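Local structure of lantibiotic dehydratase (Microbispora corallina, 5EHK) at residues 4-9 with 496-501; 392-397 with 659-664; 531-536 with 789-794. The protein probably dehydrates serine and threonine residues of the NAI-107 precursor peptide in a reaction that depends on aminoacylated tRNA. One frame throughout, in Å; residues are numbered along the deposited sequence.

Contact 1: residues 4-9 with 496-501; sequences SPFRAW and DLPNSL
The phenyl ring of Phe6 is the bump of this contact, and Leu497, Pro498 and Leu501 form the hollow that receives it. Leu501 reaches over one face of the ring: its CD2 stands 3.9 Å from the ring centroid, 28° off the normal, a CH-pi contact over the face, displaced toward the CD1-CE1 bond. Pro498 meets the rim instead, with its CG 3.8 Å from Phe6 CE1, the pyrrolidine crossing the phenyl group at about a right angle. Leu497 closes in on the far end of the ring, where its CD2 lies 3.9 Å from Phe6 CZ. The same leucine forks around a second, smaller bump, Pro5, whose CB comes to 3.7 Å from Leu497 CD1. No hydrogen bond crosses between the segments, so the fit rests on apolar shape. Phe6 CG lies beside its own backbone N (chi1 -56°), the torsion that swings the ring into the hollow. Just before it, Ser4 OG accepts from Phe6 N at 3.0 Å, an ST turn that shapes the approach to the strand. The backbones stay apart because strand 785-792 runs antiparallel to both and between them; Phe6 also rests on its Leu790. Helix 380-395 packs on the cluster through Ala390 and Trp394, a buried helix-on-sheet interface of the dehydratase.

Contact 2: residues 392-397 with 659-664; sequences ALWRLS and GQRLWE
Arg661 reaches across the C-terminal end of helix 380-395 and bonds Ser397 through NE. Its CG lies anti to the backbone N (chi1 175°) and the chain stays extended to NE, which carries the head group past Trp394 to the serine. NE donates to Ser397 OG at 2.8 Å, the hydroxyl sitting 23° out of the guanidinium plane. NH2 is modelled close to Ser397 O, too close for the length to be relied on. Asp490 pairs with NH1 and so helps to fix the head group. Ser397 OG, between its backbone N and carbonyl carbon (chi1 67°), passes the chain of bonds on by donating to Trp394 O at 2.6 Å; that carbonyl also accepts from Ser397 N. Trp394 replies from its ring edge: NE1 donates to Arg661 O at 3.1 Å, with the oxygen in the indole plane but the N-H well above the carbonyl plane. Beyond this polar knot, Leu393 CD1 packs 3.6 Å from Trp663 CE3, the two side chains pointing the same way. The guanidinium lies by the C-terminal end of helix 380-395, where its charge would probably be favoured by the helix dipole; the contact joins that helix end to the 659-664 loop.

Contact 3: residues 531-536 with 789-794; sequences HHAGAT and PLERRD
A type II beta turn from His532 to Ala535 sets its corner against the strand 789-792, bringing Ala533 CA to 4.9 Å from Pro789 CA. The turn is closed by Ala535 N bonding to His532 O at 3.1 Å, and Gly534 takes position i+2 with positive phi (112°), where a side chain would press on the preceding carbonyl oxygen. No hydrogen bond links the segments; the contact is small and apolar. The methyl of Ala533 is its centre, pointing at the strand and meeting Pro789 CB at 4.0 Å. Glu791, one residue beyond Leu790, comes up beside the same methyl with its aliphatic part, CG lying 4.4 Å from Ala533 CB. Its CG stands beside the backbone N (chi1 -54°) and the chain then runs straight, so that the methylenes pass the alanine while carboxylate OE2 accepts from Trp9 NE1. The amides of Gly534 and Ala533 have partners on strand 500-508: Glu502 OE2 and Ser500 OG. Thr536 OG1 bonds to the other oxygen of Glu502, so this strand holds the turn and the residue after it. Strand 785-792 itself is flanked by strands 6-17 and 500-508, both antiparallel to it. Trp9 of the former lies against both Ala533 and Pro789. Leu790 points away from the turn and packs on Glu387 and Ala390 of helix 380-395, leaving the strand between the 531-536 loop and that helix.

Overall arrangement
The three contacts cluster in one buried region, 16 to 20 Å from the centre of the chain. Centres of contacts 1 and 3 are about 6 Å apart, those of 1 and 2 about 10 Å, and those of 2 and 3 about 13 Å. Contact 1 lies on strands 6-17 and 500-508, and strand 785-792 of contact 3 runs between them, antiparallel to both; helix 380-395, which carries half of contact 2, packs beside them. Along the chain, contact 1 closes before contact 3 opens, whereas contact 2 interleaves with both. The N-terminal strand, the middle of the chain and the strand 785-792 are thereby drawn together into a common core of the dehydratase.

Contact 1: residues 4-9 with 496-501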
ATOM      1  N   SER A   4     -29.088 -16.003  23.275  1.00 25.27           N
ATOM      2  CA  SER A   4     -28.155 -15.134  22.544  1.00 23.13           C
ATOM      3  C   SER A   4     -27.064 -14.620  23.468  1.00 24.08           C
ATOM      4  O   SER A   4     -27.285 -14.495  24.656  1.00 23.35           O
ATOM      5  CB  SER A   4     -28.875 -13.928  21.927  1.00 26.36           C
ATOM      6  OG  SER A   4     -27.942 -12.996  21.378  1.00 24.70           O
ATOM      7  N   PRO A   5     -25.862 -14.341  22.927  1.00 30.15           N
ATOM      8  CA  PRO A   5     -24.842 -13.719  23.775  1.00 21.79           C
ATOM      9  C   PRO A   5     -25.200 -12.268  24.080  1.00 22.26           C
ATOM     10  O   PRO A   5     -24.593 -11.675  24.966  1.00 22.15           O
ATOM     11  CB  PRO A   5     -23.588 -13.766  22.905  1.00 17.87           C
ATOM     12  CG  PRO A   5     -24.101 -13.753  21.511  1.00 20.61           C
ATOM     13  CD  PRO A   5     -25.382 -14.541  21.547  1.00 26.11           C
ATOM     14  N   PHE A   6     -26.178 -11.706  23.378  1.00 17.30           N
ATOM     15  CA  PHE A   6     -26.651 -10.365  23.717  1.00 23.77           C
ATOM     16  C   PHE A   6     -28.062 -10.430  24.311  1.00 27.02           C
ATOM     17  O   PHE A   6     -28.875 -11.270  23.902  1.00 26.24           O
ATOM     18  CB  PHE A   6     -26.639  -9.428  22.497  1.00 20.86           C
ATOM     19  CG  PHE A   6     -25.304  -9.328  21.826  1.00 19.20           C
ATOM     20  CD1 PHE A   6     -24.252  -8.665  22.439  1.00 17.00           C
ATOM     21  CD2 PHE A   6     -25.099  -9.911  20.587  1.00 19.24           C
ATOM     22  CE1 PHE A   6     -23.022  -8.581  21.832  1.00 17.10           C
ATOM     23  CE2 PHE A   6     -23.879  -9.838  19.969  1.00 18.69           C
ATOM     24  CZ  PHE A   6     -22.827  -9.168  20.598  1.00 21.99           C
ATOM     25  N   ARG A   7     -28.327  -9.557  25.286  1.00 23.73           N
ATOM     26  CA  ARG A   7     -29.657  -9.370  25.849  1.00 22.47           C
ATOM     27  C   ARG A   7     -30.032  -7.909  25.614  1.00 19.25           C
ATOM     28  O   ARG A   7     -29.273  -7.021  25.976  1.00 16.42           O
ATOM     29  CB  ARG A   7     -29.619  -9.637  27.361  1.00 25.27           C
ATOM     30  CG  ARG A   7     -30.927  -9.328  28.119  1.00 27.82           C
ATOM     31  CD  ARG A   7     -30.730  -9.266  29.661  1.00 27.86           C
ATOM     32  NE  ARG A   7     -30.119 -10.470  30.225  1.00 34.57           N
ATOM     33  CZ  ARG A   7     -30.799 -11.521  30.677  1.00 31.83           C
ATOM     34  NH1 ARG A   7     -32.125 -11.516  30.624  1.00 29.11           N
ATOM     35  NH2 ARG A   7     -30.150 -12.584  31.155  1.00 25.56           N
ATOM     36  N   ALA A   8     -31.198  -7.651  25.027  1.00 22.00           N
ATOM     37  CA  ALA A   8     -31.669  -6.272  24.834  1.00 21.88           C
ATOM     38  C   ALA A   8     -32.173  -5.655  26.138  1.00 24.82           C
ATOM     39  O   ALA A   8     -32.535  -6.364  27.083  1.00 30.34           O
ATOM     40  CB  ALA A   8     -32.758  -6.208  23.767  1.00 20.64           C
ATOM     41  N   TRP A   9     -32.162  -4.329  26.192  1.00 24.76           N
ATOM     42  CA  TRP A   9     -32.721  -3.570  27.315  1.00 27.87           C
ATOM     43  C   TRP A   9     -34.232  -3.722  27.380  1.00 33.09           C
ATOM     44  O   TRP A   9     -34.859  -4.066  26.384  1.00 35.95           O
ATOM     45  CB  TRP A   9     -32.420  -2.086  27.138  1.00 27.82           C
ATOM     46  CG  TRP A   9     -31.068  -1.636  27.550  1.00 22.33           C
ATOM     47  CD1 TRP A   9     -30.006  -2.413  27.925  1.00 23.16           C
ATOM     48  CD2 TRP A   9     -30.629  -0.283  27.638  1.00 17.93           C
ATOM     49  NE1 TRP A   9     -28.933  -1.614  28.254  1.00 20.97           N
ATOM     50  CE2 TRP A   9     -29.289  -0.302  28.071  1.00 18.03           C
ATOM     51  CE3 TRP A   9     -31.244   0.942  27.403  1.00 17.23           C
ATOM     52  CZ2 TRP A   9     -28.555   0.854  28.268  1.00 16.33           C
ATOM     53  CZ3 TRP A   9     -30.517   2.090  27.598  1.00 21.48           C
ATOM     54  CH2 TRP A   9     -29.183   2.040  28.028  1.00 20.00           C
ATOM     55  N   ASP A 496     -14.410 -12.266  23.370  1.00 21.40           N
ATOM     56  CA  ASP A 496     -14.269 -11.066  22.548  1.00 17.33           C
ATOM     57  C   ASP A 496     -15.568 -10.285  22.440  1.00 14.72           C
ATOM     58  O   ASP A 496     -15.652  -9.289  21.716  1.00 12.81           O
ATOM     59  CB  ASP A 496     -13.774 -11.436  21.144  1.00 18.68           C
ATOM     60  CG  ASP A 496     -12.358 -11.996  21.148  1.00 25.65           C
ATOM     61  OD1 ASP A 496     -11.685 -11.884  22.199  1.00 22.43           O
ATOM     62  OD2 ASP A 496     -11.919 -12.536  20.096  1.00 24.11           O
ATOM     63  N   LEU A 497     -16.592 -10.749  23.136  1.00 12.92           N
ATOM     64  CA  LEU A 497     -17.875 -10.089  23.036  1.00 14.50           C
ATOM     65  C   LEU A 497     -17.755  -8.672  23.563  1.00 13.40           C
ATOM     66  O   LEU A 497     -17.157  -8.439  24.601  1.00 12.64           O
ATOM     67  CB  LEU A 497     -18.953 -10.861  23.799  1.00 20.67           C
ATOM     68  CG  LEU A 497     -19.492 -12.141  23.154  1.00 18.44           C
ATOM     69  CD1 LEU A 497     -20.242 -12.913  24.205  1.00 15.96           C
ATOM     70  CD2 LEU A 497     -20.385 -11.820  21.971  1.00 14.27           C
ATOM     71  N   PRO A 498     -18.336  -7.719  22.844  1.00 14.49           N
ATOM     72  CA  PRO A 498     -18.256  -6.323  23.265  1.00 14.76           C
ATOM     73  C   PRO A 498     -19.142  -6.077  24.472  1.00 13.85           C
ATOM     74  O   PRO A 498     -20.062  -6.871  24.706  1.00 15.97           O
ATOM     75  CB  PRO A 498     -18.836  -5.581  22.069  1.00 15.22           C
ATOM     76  CG  PRO A 498     -19.831  -6.550  21.506  1.00 12.23           C
ATOM     77  CD  PRO A 498     -19.195  -7.895  21.662  1.00 12.30           C
ATOM     78  N   ASN A 499     -18.884  -4.997  25.205  1.00 13.86           N
ATOM     79  CA  ASN A 499     -19.740  -4.588  26.322  1.00 13.93           C
ATOM     80  C   ASN A 499     -21.164  -4.251  25.887  1.00 12.47           C
ATOM     81  O   ASN A 499     -22.114  -4.737  26.481  1.00 17.08           O
ATOM     82  CB  ASN A 499     -19.163  -3.388  27.066  1.00 10.53           C
ATOM     83  CG  ASN A 499     -17.736  -3.612  27.525  1.00 13.50           C
ATOM     84  OD1 ASN A 499     -17.367  -4.697  27.984  1.00 10.07           O
ATOM     85  ND2 ASN A 499     -16.929  -2.559  27.437  1.00 13.11           N
ATOM     86  N   SER A 500     -21.325  -3.443  24.847  1.00 11.31           N
ATOM     87  CA  SER A 500     -22.667  -3.060  24.430  1.00 11.01           C
ATOM     88  C   SER A 500     -22.782  -2.610  22.958  1.00 12.40           C
ATOM     89  O   SER A 500     -21.795  -2.529  22.249  1.00 14.52           O
ATOM     90  CB  SER A 500     -23.234  -2.000  25.388  1.00 11.73           C
ATOM     91  OG  SER A 500     -22.682  -0.700  25.196  1.00 11.93           O
ATOM     92  N   LEU A 501     -24.001  -2.364  22.496  1.00 13.96           N
ATOM     93  CA  LEU A 501     -24.231  -1.911  21.126  1.00 17.67           C
ATOM     94  C   LEU A 501     -25.662  -1.377  20.964  1.00 16.99           C
ATOM     95  O   LEU A 501     -26.459  -1.479  21.890  1.00 17.84           O
ATOM     96  CB  LEU A 501     -23.934  -3.018  20.105  1.00 14.72           C
ATOM     97  CG  LEU A 501     -24.825  -4.254  20.114  1.00 15.13           C
ATOM     98  CD1 LEU A 501     -24.992  -4.730  18.689  1.00 12.21           C
ATOM     99  CD2 LEU A 501     -24.250  -5.366  21.012  1.00 13.21           C
TER

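Contact 2: residues 392-397 with 659-664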
ATOM      1  N   ALA A 392     -25.899 -12.654  14.932  1.00 17.92           N
ATOM      2  CA  ALA A 392     -25.522 -13.040  13.590  1.00 22.71           C
ATOM      3  C   ALA A 392     -24.477 -12.077  13.025  1.00 25.63           C
ATOM      4  O   ALA A 392     -23.439 -12.502  12.498  1.00 20.49           O
ATOM      5  CB  ALA A 392     -26.748 -13.068  12.700  1.00 24.77           C
ATOM      6  N   LEU A 393     -24.787 -10.785  13.123  1.00 24.53           N
ATOM      7  CA  LEU A 393     -23.876  -9.719  12.734  1.00 21.82           C
ATOM      8  C   LEU A 393     -22.555  -9.822  13.464  1.00 24.21           C
ATOM      9  O   LEU A 393     -21.507  -9.515  12.909  1.00 30.34           O
ATOM     10  CB  LEU A 393     -24.483  -8.350  12.997  1.00 18.20           C
ATOM     11  CG  LEU A 393     -25.587  -7.970  12.014  1.00 21.43           C
ATOM     12  CD1 LEU A 393     -25.978  -6.524  12.244  1.00 21.06           C
ATOM     13  CD2 LEU A 393     -25.184  -8.212  10.561  1.00 17.68           C
ATOM     14  N   TRP A 394     -22.593 -10.216  14.725  1.00 25.19           N
ATOM     15  CA  TRP A 394     -21.343 -10.334  15.447  1.00 23.04           C
ATOM     16  C   TRP A 394     -20.531 -11.495  14.914  1.00 21.76           C
ATOM     17  O   TRP A 394     -19.342 -11.355  14.691  1.00 24.43           O
ATOM     18  CB  TRP A 394     -21.569 -10.471  16.958  1.00 20.13           C
ATOM     19  CG  TRP A 394     -20.291 -10.530  17.744  1.00 18.19           C
ATOM     20  CD1 TRP A 394     -19.448  -9.497  18.013  1.00 13.45           C
ATOM     21  CD2 TRP A 394     -19.731 -11.684  18.386  1.00 14.74           C
ATOM     22  NE1 TRP A 394     -18.384  -9.943  18.770  1.00 13.98           N
ATOM     23  CE2 TRP A 394     -18.544 -11.279  19.014  1.00 12.72           C
ATOM     24  CE3 TRP A 394     -20.124 -13.016  18.492  1.00 14.12           C
ATOM     25  CZ2 TRP A 394     -17.753 -12.155  19.731  1.00 16.04           C
ATOM     26  CZ3 TRP A 394     -19.333 -13.884  19.199  1.00 13.00           C
ATOM     27  CH2 TRP A 394     -18.163 -13.458  19.807  1.00 14.21           C
ATOM     28  N   ARG A 395     -21.169 -12.634  14.668  1.00 21.83           N
ATOM     29  CA  ARG A 395     -20.407 -13.800  14.251  1.00 21.21           C
ATOM     30  C   ARG A 395     -19.768 -13.568  12.885  1.00 21.03           C
ATOM     31  O   ARG A 395     -18.738 -14.170  12.572  1.00 24.86           O
ATOM     32  CB  ARG A 395     -21.264 -15.064  14.241  1.00 22.49           C
ATOM     33  CG  ARG A 395     -21.770 -15.525  15.592  1.00 27.12           C
ATOM     34  CD  ARG A 395     -22.779 -16.675  15.413  1.00 26.88           C
ATOM     35  NE  ARG A 395     -22.172 -17.868  14.819  1.00 21.46           N
ATOM     36  CZ  ARG A 395     -22.842 -18.750  14.083  1.00 26.20           C
ATOM     37  NH1 ARG A 395     -24.133 -18.561  13.821  1.00 22.63           N
ATOM     38  NH2 ARG A 395     -22.217 -19.815  13.593  1.00 25.74           N
ATOM     39  N   LEU A 396     -20.401 -12.691  12.105  1.00 21.76           N
ATOM     40  CA  LEU A 396     -20.043 -12.366  10.722  1.00 23.23           C
ATOM     41  C   LEU A 396     -19.068 -11.197  10.604  1.00 22.36           C
ATOM     42  O   LEU A 396     -18.694 -10.779   9.502  1.00 25.58           O
ATOM     43  CB  LEU A 396     -21.312 -11.986   9.955  1.00 19.72           C
ATOM     44  CG  LEU A 396     -22.266 -13.139   9.657  1.00 24.85           C
ATOM     45  CD1 LEU A 396     -23.471 -12.645   8.873  1.00 23.30           C
ATOM     46  CD2 LEU A 396     -21.549 -14.267   8.932  1.00 19.51           C
ATOM     47  N   SER A 397     -18.686 -10.655  11.746  1.00 19.66           N
ATOM     48  CA  SER A 397     -17.814  -9.491  11.818  1.00 21.74           C
ATOM     49  C   SER A 397     -16.354  -9.856  11.503  1.00 19.04           C
ATOM     50  O   SER A 397     -15.991 -11.041  11.496  1.00 16.58           O
ATOM     51  CB  SER A 397     -17.942  -8.864  13.213  1.00 19.72           C
ATOM     52  OG  SER A 397     -17.422  -9.743  14.194  1.00 20.88           O
ATOM     53  N   GLY A 659      -9.762  -4.560  22.601  1.00 11.61           N
ATOM     54  CA  GLY A 659     -10.019  -5.858  23.176  1.00 12.88           C
ATOM     55  C   GLY A 659     -11.419  -6.363  22.918  1.00 17.92           C
ATOM     56  O   GLY A 659     -11.771  -7.455  23.343  1.00 22.60           O
ATOM     57  N   GLN A 660     -12.234  -5.576  22.234  1.00 13.86           N
ATOM     58  CA  GLN A 660     -13.573  -6.023  21.903  1.00 13.01           C
ATOM     59  C   GLN A 660     -13.756  -6.250  20.391  1.00 18.82           C
ATOM     60  O   GLN A 660     -13.460  -5.365  19.577  1.00 20.33           O
ATOM     61  CB  GLN A 660     -14.576  -4.985  22.364  1.00 11.39           C
ATOM     62  CG  GLN A 660     -14.412  -4.524  23.803  1.00 13.81           C
ATOM     63  CD  GLN A 660     -15.506  -3.552  24.181  1.00 11.64           C
ATOM     64  OE1 GLN A 660     -16.667  -3.882  24.086  1.00 14.82           O
ATOM     65  NE2 GLN A 660     -15.144  -2.315  24.497  1.00 13.36           N
ATOM     66  N   ARG A 661     -14.263  -7.417  20.010  1.00 12.29           N
ATOM     67  CA  ARG A 661     -14.624  -7.643  18.616  1.00 12.91           C
ATOM     68  C   ARG A 661     -15.930  -6.915  18.227  1.00 14.64           C
ATOM     69  O   ARG A 661     -16.971  -7.144  18.822  1.00 14.94           O
ATOM     70  CB  ARG A 661     -14.717  -9.138  18.333  1.00 15.47           C
ATOM     71  CG  ARG A 661     -15.211  -9.468  16.949  1.00 13.84           C
ATOM     72  CD  ARG A 661     -14.967 -10.915  16.622  1.00 16.56           C
ATOM     73  NE  ARG A 661     -15.220 -11.186  15.213  1.00 19.84           N
ATOM     74  CZ  ARG A 661     -14.867 -12.304  14.583  1.00 23.18           C
ATOM     75  NH1 ARG A 661     -14.233 -13.292  15.227  1.00 14.77           N
ATOM     76  NH2 ARG A 661     -15.155 -12.425  13.296  1.00 23.93           N
ATOM     77  N   LEU A 662     -15.859  -6.016  17.249  1.00 14.68           N
ATOM     78  CA  LEU A 662     -16.938  -5.065  17.012  1.00 11.42           C
ATOM     79  C   LEU A 662     -17.811  -5.403  15.819  1.00 13.47           C
ATOM     80  O   LEU A 662     -17.318  -5.499  14.708  1.00 15.66           O
ATOM     81  CB  LEU A 662     -16.350  -3.684  16.788  1.00 14.46           C
ATOM     82  CG  LEU A 662     -15.367  -3.110  17.800  1.00 11.44           C
ATOM     83  CD1 LEU A 662     -14.854  -1.809  17.217  1.00 12.04           C
ATOM     84  CD2 LEU A 662     -16.050  -2.852  19.112  1.00 10.42           C
ATOM     85  N   TRP A 663     -19.118  -5.511  16.044  1.00 16.06           N
ATOM     86  CA  TRP A 663     -20.067  -5.850  14.992  1.00 13.49           C
ATOM     87  C   TRP A 663     -20.060  -4.750  13.901  1.00 17.07           C
ATOM     88  O   TRP A 663     -19.711  -3.595  14.170  1.00 16.83           O
ATOM     89  CB  TRP A 663     -21.466  -5.993  15.604  1.00 14.23           C
ATOM     90  CG  TRP A 663     -22.063  -4.666  15.842  1.00 15.80           C
ATOM     91  CD1 TRP A 663     -21.814  -3.829  16.887  1.00 15.31           C
ATOM     92  CD2 TRP A 663     -22.957  -3.972  14.968  1.00 14.78           C
ATOM     93  NE1 TRP A 663     -22.518  -2.654  16.731  1.00 14.99           N
ATOM     94  CE2 TRP A 663     -23.225  -2.712  15.559  1.00 14.36           C
ATOM     95  CE3 TRP A 663     -23.557  -4.289  13.743  1.00 12.58           C
ATOM     96  CZ2 TRP A 663     -24.068  -1.769  14.970  1.00 15.79           C
ATOM     97  CZ3 TRP A 663     -24.394  -3.355  13.150  1.00 14.56           C
ATOM     98  CH2 TRP A 663     -24.645  -2.109  13.768  1.00 20.86           C
ATOM     99  N   GLU A 664     -20.430  -5.101  12.671  1.00 19.53           N
ATOM    100  CA  GLU A 664     -20.584  -4.109  11.605  1.00 15.63           C
ATOM    101  C   GLU A 664     -21.804  -4.482  10.814  1.00 15.88           C
ATOM    102  O   GLU A 664     -22.230  -5.634  10.845  1.00 23.24           O
ATOM    103  CB  GLU A 664     -19.406  -4.163  10.643  1.00 18.08           C
ATOM    104  CG  GLU A 664     -18.044  -4.016  11.240  1.00 23.14           C
ATOM    105  CD  GLU A 664     -16.988  -3.837  10.172  1.00 36.84           C
ATOM    106  OE1 GLU A 664     -17.251  -4.203   9.000  1.00 37.99           O
ATOM    107  OE2 GLU A 664     -15.887  -3.349  10.506  1.00 43.78           O
TER

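Contact 3: residues 531-536 with 789-794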
ATOM      1  N   HIS A 531     -21.551   1.679  19.480  1.00 14.95           N
ATOM      2  CA  HIS A 531     -20.905   0.648  20.265  1.00 12.46           C
ATOM      3  C   HIS A 531     -21.124   0.852  21.757  1.00 14.35           C
ATOM      4  O   HIS A 531     -20.473   0.214  22.591  1.00 14.48           O
ATOM      5  CB  HIS A 531     -19.428   0.595  19.917  1.00 15.13           C
ATOM      6  CG  HIS A 531     -19.178   0.083  18.537  1.00 21.59           C
ATOM      7  ND1 HIS A 531     -19.489  -1.208  18.154  1.00 23.57           N
ATOM      8  CD2 HIS A 531     -18.692   0.697  17.432  1.00 16.43           C
ATOM      9  CE1 HIS A 531     -19.191  -1.370  16.876  1.00 19.59           C
ATOM     10  NE2 HIS A 531     -18.713  -0.228  16.414  1.00 23.29           N
ATOM     11  N   HIS A 532     -22.101   1.693  22.092  1.00 15.94           N
ATOM     12  CA  HIS A 532     -22.418   1.993  23.490  1.00 15.63           C
ATOM     13  C   HIS A 532     -23.917   1.986  23.791  1.00 14.57           C
ATOM     14  O   HIS A 532     -24.673   2.772  23.227  1.00 18.35           O
ATOM     15  CB  HIS A 532     -21.869   3.360  23.855  1.00 13.81           C
ATOM     16  CG  HIS A 532     -22.107   3.734  25.279  1.00 12.80           C
ATOM     17  ND1 HIS A 532     -21.323   3.262  26.311  1.00 11.51           N
ATOM     18  CD2 HIS A 532     -23.061   4.505  25.848  1.00 12.83           C
ATOM     19  CE1 HIS A 532     -21.765   3.756  27.454  1.00 13.75           C
ATOM     20  NE2 HIS A 532     -22.823   4.507  27.202  1.00 14.79           N
ATOM     21  N   ALA A 533     -24.360   1.098  24.665  1.00 12.79           N
ATOM     22  CA  ALA A 533     -25.768   1.112  25.101  1.00 13.85           C
ATOM     23  C   ALA A 533     -26.133   2.456  25.733  1.00 15.33           C
ATOM     24  O   ALA A 533     -25.568   2.820  26.767  1.00 19.12           O
ATOM     25  CB  ALA A 533     -26.018   0.003  26.088  1.00 11.72           C
ATOM     26  N   GLY A 534     -27.009   3.228  25.096  1.00 12.95           N
ATOM     27  CA  GLY A 534     -27.357   4.536  25.638  1.00 17.38           C
ATOM     28  C   GLY A 534     -26.891   5.744  24.811  1.00 23.62           C
ATOM     29  O   GLY A 534     -27.359   6.880  25.017  1.00 20.87           O
ATOM     30  N   ALA A 535     -25.969   5.510  23.873  1.00 17.39           N
ATOM     31  CA  ALA A 535     -25.388   6.603  23.111  1.00 16.95           C
ATOM     32  C   ALA A 535     -26.437   7.334  22.284  1.00 19.61           C
ATOM     33  O   ALA A 535     -26.469   8.567  22.272  1.00 15.41           O
ATOM     34  CB  ALA A 535     -24.276   6.091  22.213  1.00 17.96           C
ATOM     35  N   THR A 536     -27.293   6.572  21.599  1.00 17.90           N
ATOM     36  CA  THR A 536     -28.297   7.180  20.741  1.00 20.10           C
ATOM     37  C   THR A 536     -29.366   7.907  21.565  1.00 21.48           C
ATOM     38  O   THR A 536     -29.882   8.942  21.156  1.00 20.38           O
ATOM     39  CB  THR A 536     -28.981   6.139  19.822  1.00 20.01           C
ATOM     40  OG1 THR A 536     -27.997   5.506  18.999  1.00 22.77           O
ATOM     41  CG2 THR A 536     -30.020   6.814  18.914  1.00 19.60           C
ATOM     42  N   PRO A 789     -30.905  -0.906  22.439  1.00 19.90           N
ATOM     43  CA  PRO A 789     -29.590  -1.225  23.014  1.00 17.30           C
ATOM     44  C   PRO A 789     -29.517  -2.688  23.425  1.00 18.51           C
ATOM     45  O   PRO A 789     -30.542  -3.280  23.702  1.00 22.87           O
ATOM     46  CB  PRO A 789     -29.519  -0.332  24.258  1.00 16.58           C
ATOM     47  CG  PRO A 789     -30.524   0.773  23.981  1.00 23.09           C
ATOM     48  CD  PRO A 789     -31.624   0.119  23.212  1.00 18.87           C
ATOM     49  N   LEU A 790     -28.320  -3.255  23.459  1.00 17.70           N
ATOM     50  CA  LEU A 790     -28.095  -4.634  23.880  1.00 16.53           C
ATOM     51  C   LEU A 790     -26.760  -4.684  24.619  1.00 17.33           C
ATOM     52  O   LEU A 790     -25.850  -3.917  24.290  1.00 18.15           O
ATOM     53  CB  LEU A 790     -28.071  -5.584  22.673  1.00 15.89           C
ATOM     54  CG  LEU A 790     -29.343  -5.696  21.809  1.00 19.81           C
ATOM     55  CD1 LEU A 790     -29.264  -4.743  20.653  1.00 24.59           C
ATOM     56  CD2 LEU A 790     -29.629  -7.117  21.298  1.00 15.26           C
ATOM     57  N   GLU A 791     -26.650  -5.541  25.636  1.00 12.94           N
ATOM     58  CA  GLU A 791     -25.404  -5.688  26.390  1.00 13.01           C
ATOM     59  C   GLU A 791     -24.954  -7.127  26.332  1.00 19.51           C
ATOM     60  O   GLU A 791     -25.770  -8.019  26.094  1.00 21.15           O
ATOM     61  CB  GLU A 791     -25.579  -5.300  27.858  1.00 11.78           C
ATOM     62  CG  GLU A 791     -26.154  -3.917  28.095  1.00 16.33           C
ATOM     63  CD  GLU A 791     -26.308  -3.586  29.582  1.00 20.06           C
ATOM     64  OE1 GLU A 791     -26.076  -4.485  30.430  1.00 18.86           O
ATOM     65  OE2 GLU A 791     -26.611  -2.410  29.899  1.00 19.77           O
ATOM     66  N   ARG A 792     -23.666  -7.369  26.560  1.00 16.68           N
ATOM     67  CA  ARG A 792     -23.205  -8.737  26.705  1.00 15.42           C
ATOM     68  C   ARG A 792     -24.012  -9.399  27.826  1.00 20.72           C
ATOM     69  O   ARG A 792     -24.095  -8.858  28.932  1.00 23.70           O
ATOM     70  CB  ARG A 792     -21.722  -8.752  27.029  1.00 15.72           C
ATOM     71  CG  ARG A 792     -21.101 -10.144  27.015  1.00 19.81           C
ATOM     72  CD  ARG A 792     -19.587 -10.114  27.322  1.00 18.92           C
ATOM     73  NE  ARG A 792     -19.271  -9.358  28.533  1.00 19.24           N
ATOM     74  CZ  ARG A 792     -18.612  -8.206  28.543  1.00 17.11           C
ATOM     75  NH1 ARG A 792     -18.176  -7.686  27.406  1.00 15.67           N
ATOM     76  NH2 ARG A 792     -18.377  -7.581  29.690  1.00 17.99           N
ATOM     77  N   ARG A 793     -24.632 -10.543  27.528  1.00 24.50           N
ATOM     78  CA  ARG A 793     -25.480 -11.266  28.496  1.00 22.94           C
ATOM     79  C   ARG A 793     -24.662 -11.720  29.715  1.00 15.10           C
ATOM     80  O   ARG A 793     -24.972 -11.341  30.838  1.00 18.23           O
ATOM     81  CB  ARG A 793     -26.207 -12.455  27.814  1.00 23.33           C
ATOM     82  CG  ARG A 793     -27.305 -13.145  28.648  1.00 18.82           C
ATOM     83  CD  ARG A 793     -28.105 -14.198  27.845  1.00 16.86           C
ATOM     84  NE  ARG A 793     -28.926 -13.577  26.807  1.00 22.29           N
ATOM     85  CZ  ARG A 793     -30.159 -13.113  26.997  1.00 27.76           C
ATOM     86  NH1 ARG A 793     -30.730 -13.210  28.188  1.00 25.91           N
ATOM     87  NH2 ARG A 793     -30.821 -12.531  26.004  1.00 27.54           N
ATOM     88  N   ASP A 794     -23.592 -12.471  29.469  1.00 16.57           N
ATOM     89  CA  ASP A 794     -22.649 -12.883  30.502  1.00 17.49           C
ATOM     90  C   ASP A 794     -21.737 -11.709  30.769  1.00 22.19           C
ATOM     91  O   ASP A 794     -20.751 -11.503  30.066  1.00 23.87           O
ATOM     92  CB  ASP A 794     -21.795 -14.052  30.036  1.00 12.65           C
ATOM     93  CG  ASP A 794     -20.661 -14.367  30.998  1.00 26.32           C
ATOM     94  OD1 ASP A 794     -20.656 -13.826  32.131  1.00 26.57           O
ATOM     95  OD2 ASP A 794     -19.768 -15.171  30.627  1.00 31.27           O
TER